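Local coordinates for protein D-aminopeptidase (Bacillus subtilis, PDB 1HI9) that hydrolyses N-terminal residues from peptides containing D-amino acids, as a zinc-dependent, self-compartmentalizing aminopeptidase built from ten identical subunits, at residues P214-L219 against Q248-D253; V148-G153 against E196-A201. All blocks are in the same frame, centred on the assembly; numbering follows the deposited sequence.

Contact 1: P214-L219 against Q248-D253; sequences PDRPVL and QFQAKD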
# COMPACT_ATOMS: atom_id res chain seq x y z
N PRO A 214 18.00 36.31 -31.91
CA PRO A 214 19.38 36.68 -32.21
C PRO A 214 20.07 35.54 -32.98
O PRO A 214 19.63 34.39 -32.91
CB PRO A 214 20.00 36.85 -30.82
CG PRO A 214 18.84 37.29 -29.98
CD PRO A 214 17.72 36.39 -30.47
N ASP A 215 21.13 35.87 -33.71
CA ASP A 215 21.88 34.89 -34.48
C ASP A 215 22.53 33.84 -33.59
O ASP A 215 22.39 32.64 -33.83
CB ASP A 215 22.97 35.58 -35.31
CG ASP A 215 22.41 36.33 -36.50
OD1 ASP A 215 23.20 37.02 -37.19
OD2 ASP A 215 21.19 36.22 -36.75
N ARG A 216 23.26 34.29 -32.57
CA ARG A 216 23.92 33.38 -31.64
C ARG A 216 23.42 33.72 -30.25
O ARG A 216 24.14 34.28 -29.43
CB ARG A 216 25.44 33.55 -31.70
CG ARG A 216 26.07 33.13 -33.03
CD ARG A 216 27.56 33.42 -33.04
NE ARG A 216 28.26 32.77 -31.93
CZ ARG A 216 28.42 31.45 -31.81
NH1 ARG A 216 27.94 30.64 -32.74
NH2 ARG A 216 29.07 30.95 -30.77
N PRO A 217 22.17 33.36 -29.97
CA PRO A 217 21.54 33.63 -28.67
C PRO A 217 22.23 33.03 -27.47
O PRO A 217 22.79 31.94 -27.52
CB PRO A 217 20.12 33.10 -28.87
CG PRO A 217 20.32 31.95 -29.78
CD PRO A 217 21.31 32.50 -30.79
N VAL A 218 22.19 33.77 -26.37
CA VAL A 218 22.77 33.32 -25.13
C VAL A 218 21.59 32.95 -24.24
O VAL A 218 20.77 33.81 -23.86
CB VAL A 218 23.59 34.43 -24.44
CG1 VAL A 218 24.04 33.97 -23.06
CG2 VAL A 218 24.80 34.79 -25.29
N LEU A 219 21.50 31.67 -23.91
CA LEU A 219 20.44 31.17 -23.07
C LEU A 219 20.85 31.28 -21.61
O LEU A 219 21.95 30.89 -21.24
CB LEU A 219 20.16 29.70 -23.40
CG LEU A 219 19.16 28.98 -22.47
CD1 LEU A 219 17.83 29.71 -22.49
CD2 LEU A 219 18.97 27.52 -22.93
N GLN A 248 24.40 29.77 -17.75
CA GLN A 248 24.34 30.30 -19.10
C GLN A 248 24.92 29.34 -20.14
O GLN A 248 25.79 28.52 -19.85
CB GLN A 248 25.08 31.64 -19.18
CG GLN A 248 24.64 32.65 -18.15
CD GLN A 248 25.17 34.03 -18.44
OE1 GLN A 248 26.35 34.20 -18.73
NE2 GLN A 248 24.29 35.04 -18.35
N PHE A 249 24.42 29.47 -21.36
CA PHE A 249 24.86 28.63 -22.46
C PHE A 249 24.85 29.43 -23.76
O PHE A 249 23.79 29.88 -24.21
CB PHE A 249 23.93 27.42 -22.59
CG PHE A 249 24.23 26.56 -23.78
CD1 PHE A 249 25.31 25.68 -23.77
CD2 PHE A 249 23.47 26.67 -24.95
CE1 PHE A 249 25.63 24.94 -24.89
CE2 PHE A 249 23.78 25.93 -26.07
CZ PHE A 249 24.87 25.06 -26.05
N GLN A 250 26.02 29.59 -24.37
CA GLN A 250 26.14 30.30 -25.64
C GLN A 250 25.80 29.30 -26.73
O GLN A 250 26.48 28.29 -26.89
CB GLN A 250 27.57 30.83 -25.83
CG GLN A 250 27.87 31.37 -27.22
CD GLN A 250 27.04 32.59 -27.59
OE1 GLN A 250 27.25 33.69 -27.09
NE2 GLN A 250 26.07 32.39 -28.48
N ALA A 251 24.72 29.57 -27.46
CA ALA A 251 24.25 28.68 -28.52
C ALA A 251 24.63 29.19 -29.91
O ALA A 251 24.92 30.37 -30.09
CB ALA A 251 22.74 28.52 -28.43
N LYS A 252 24.62 28.28 -30.88
CA LYS A 252 24.95 28.62 -32.27
C LYS A 252 23.76 29.27 -32.95
O LYS A 252 23.93 30.10 -33.85
CB LYS A 252 25.34 27.36 -33.04
CG LYS A 252 26.52 26.60 -32.46
CD LYS A 252 27.00 25.47 -33.38
CE LYS A 252 25.91 24.41 -33.64
NZ LYS A 252 24.73 24.91 -34.43
N ASP A 253 22.56 28.88 -32.53
CA ASP A 253 21.31 29.41 -33.06
C ASP A 253 20.16 29.14 -32.08
O ASP A 253 20.35 28.45 -31.07
CB ASP A 253 20.98 28.79 -34.41
CG ASP A 253 21.21 27.30 -34.41
OD1 ASP A 253 22.35 26.87 -34.63
OD2 ASP A 253 20.24 26.55 -34.18
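Q250 reaches across to R216 and brings its amide NE2 over one face of the guanidinium, the two planes inclined by only 21° although the side chains cross at about a right angle. The R216 chain bends at chi3 (57°), which turns the guanidinium back over Q250 NE2 and over A251 O, whose partial negative charge probably eases the positive charge above it. Q250 gets there because its CG stands anti to the backbone N and the chain then folds back at chi2 (64°). Q250 NE2 donates almost straight to R216 O (2.9 Å), from above that carbonyl's plane, and also to A251 O (2.8 Å), of the next residue along its own chain. Both acceptors lie in the amide plane, so the two bonds fix the rotation of the amide, and Q250 OE1 is left against V218 CG2 at 3.2 Å. Glutamine suits this position, having the length to reach and two N-H groups to give.

The pairing beneath is antiparallel, within the five-stranded sheet: V218 and Q250 form a non-hydrogen-bonded pair with their side chains on one face, L219 and F249 a hydrogen-bonded pair on the other, joined by L219 N to F249 O and F249 N to L219 O, each 2.9 Å. On that second face L219 and F249 are buried against M264 of helix 254-268. Past the strand end A251 N still binds P217 O at 3.1 Å. P217, whose backbone N carries no hydrogen, can only accept here, and its ring packs CG against D253 C. D253 then caps helix 254-268 through OD2 to E256 N.

Contact 2: V148-G153 against E196-A201; sequences VLMVAG and EKTAFA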
# COMPACT_ATOMS: atom_id res chain seq x y z
N VAL A 148 3.45 34.37 -34.66
CA VAL A 148 2.51 33.84 -33.70
C VAL A 148 1.26 34.71 -33.84
O VAL A 148 1.19 35.81 -33.30
CB VAL A 148 3.06 33.94 -32.26
CG1 VAL A 148 2.03 33.47 -31.27
CG2 VAL A 148 4.34 33.11 -32.14
N LEU A 149 0.29 34.20 -34.58
CA LEU A 149 -0.94 34.94 -34.85
C LEU A 149 -1.86 35.11 -33.66
O LEU A 149 -2.48 36.16 -33.48
CB LEU A 149 -1.70 34.27 -35.99
CG LEU A 149 -0.89 34.07 -37.27
CD1 LEU A 149 -1.79 33.47 -38.36
CD2 LEU A 149 -0.32 35.40 -37.73
N MET A 150 -1.95 34.07 -32.83
CA MET A 150 -2.84 34.10 -31.69
C MET A 150 -2.29 33.33 -30.49
O MET A 150 -1.54 32.37 -30.65
CB MET A 150 -4.19 33.49 -32.09
CG MET A 150 -5.30 33.64 -31.07
SD MET A 150 -6.76 32.75 -31.62
CE MET A 150 -7.22 31.89 -30.12
N VAL A 151 -2.67 33.77 -29.30
CA VAL A 151 -2.27 33.14 -28.06
C VAL A 151 -3.48 33.14 -27.14
O VAL A 151 -4.05 34.20 -26.87
CB VAL A 151 -1.10 33.92 -27.38
CG1 VAL A 151 -0.80 33.32 -26.01
CG2 VAL A 151 0.15 33.86 -28.25
N ALA A 152 -3.90 31.96 -26.68
CA ALA A 152 -5.05 31.84 -25.79
C ALA A 152 -4.62 31.23 -24.46
O ALA A 152 -3.71 30.41 -24.39
CB ALA A 152 -6.12 30.98 -26.43
N GLY A 153 -5.30 31.65 -23.40
CA GLY A 153 -4.99 31.16 -22.07
C GLY A 153 -5.67 32.07 -21.07
O GLY A 153 -6.76 32.58 -21.34
N GLU A 196 -14.26 33.50 -32.46
CA GLU A 196 -14.13 34.86 -32.97
C GLU A 196 -12.66 35.27 -33.05
O GLU A 196 -12.19 35.74 -34.08
CB GLU A 196 -14.87 35.85 -32.06
CG GLU A 196 -16.29 35.44 -31.72
CD GLU A 196 -16.96 36.39 -30.72
OE1 GLU A 196 -16.28 36.79 -29.74
OE2 GLU A 196 -18.15 36.73 -30.91
N LYS A 197 -11.94 35.07 -31.95
CA LYS A 197 -10.53 35.43 -31.90
C LYS A 197 -9.69 34.71 -32.95
O LYS A 197 -8.79 35.29 -33.54
CB LYS A 197 -9.98 35.15 -30.50
CG LYS A 197 -10.53 36.07 -29.43
CD LYS A 197 -9.95 37.47 -29.54
CE LYS A 197 -10.43 38.34 -28.39
NZ LYS A 197 -9.74 39.66 -28.36
N THR A 198 -9.98 33.43 -33.18
CA THR A 198 -9.23 32.68 -34.17
C THR A 198 -9.50 33.25 -35.55
O THR A 198 -8.59 33.39 -36.37
CB THR A 198 -9.60 31.18 -34.15
OG1 THR A 198 -9.30 30.63 -32.86
CG2 THR A 198 -8.82 30.43 -35.21
N ALA A 199 -10.76 33.59 -35.81
CA ALA A 199 -11.13 34.16 -37.10
C ALA A 199 -10.41 35.49 -37.33
O ALA A 199 -9.79 35.70 -38.38
CB ALA A 199 -12.64 34.37 -37.18
N PHE A 200 -10.48 36.37 -36.34
CA PHE A 200 -9.82 37.67 -36.46
C PHE A 200 -8.32 37.53 -36.64
O PHE A 200 -7.72 38.24 -37.45
CB PHE A 200 -10.09 38.52 -35.22
CG PHE A 200 -9.52 39.91 -35.32
CD1 PHE A 200 -10.21 40.92 -36.00
CD2 PHE A 200 -8.27 40.20 -34.78
CE1 PHE A 200 -9.66 42.19 -36.14
CE2 PHE A 200 -7.71 41.47 -34.91
CZ PHE A 200 -8.40 42.46 -35.59
N ALA A 201 -7.72 36.62 -35.88
CA ALA A 201 -6.28 36.41 -35.95
C ALA A 201 -5.82 35.99 -37.34
O ALA A 201 -4.80 36.48 -37.83
CB ALA A 201 -5.86 35.35 -34.93
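M150 and A201 meet where helix 187-203 packs on the mixed, mostly parallel sheet of an alpha/beta domain, in which strand 148-152 lies between strands 97-103 and 169-176. Helix and strand run nearly antiparallel, at 166°, with their axes 8.0 Å apart at closest approach. The small alanine at 201 is compatible with this close approach: its single methyl, CB, rests 3.8 Å from M150 CB and equally near L149 O, with L149 CB a little farther off at 4.4 Å. M150 contributes a long, unbranched side chain. With CG anti to the backbone N (chi1 -171°), it is extended through chi2, carrying SD to the helix beside the backbone of K197 and T198, and then bends at chi3 (134°), which puts CE beside T198 OG1. K197 gives only the base of its side chain here, CB beside the sulfur; its chain then bends at chi2 and leads NZ away to a weak hydrogen bond with T170 O. T198 turns OG1 back along its own helix to L194 O, which satisfies this buried hydroxyl. M150 crosses the T198 side chain at about a right angle, placing SD 3.5 Å and CE 3.7 Å from T198 OG1.

Overall arrangement
The two contacts lie in different parts of one subunit and do not touch: their centres are 30 Å apart and their nearest atoms about 14 Å. Contact 2 packs a helix on the mixed sheet, while contact 1 pairs two strands of the antiparallel sheet. Contact 2 closes first along the chain; after helix 187-203, strand 218-223 is the next regular element, and contact 1 opens there. Neither supplies a zinc ligand. In contact 1 the L219 side chain lies about 11 Å from that of E133, a ligand of one zinc ion, whereas contact 2 lies away from the zinc ligands and H115. Contact 1 also reaches the assembly, since F249 packs on P236 of a second subunit; contact 2 is buried within its own chain.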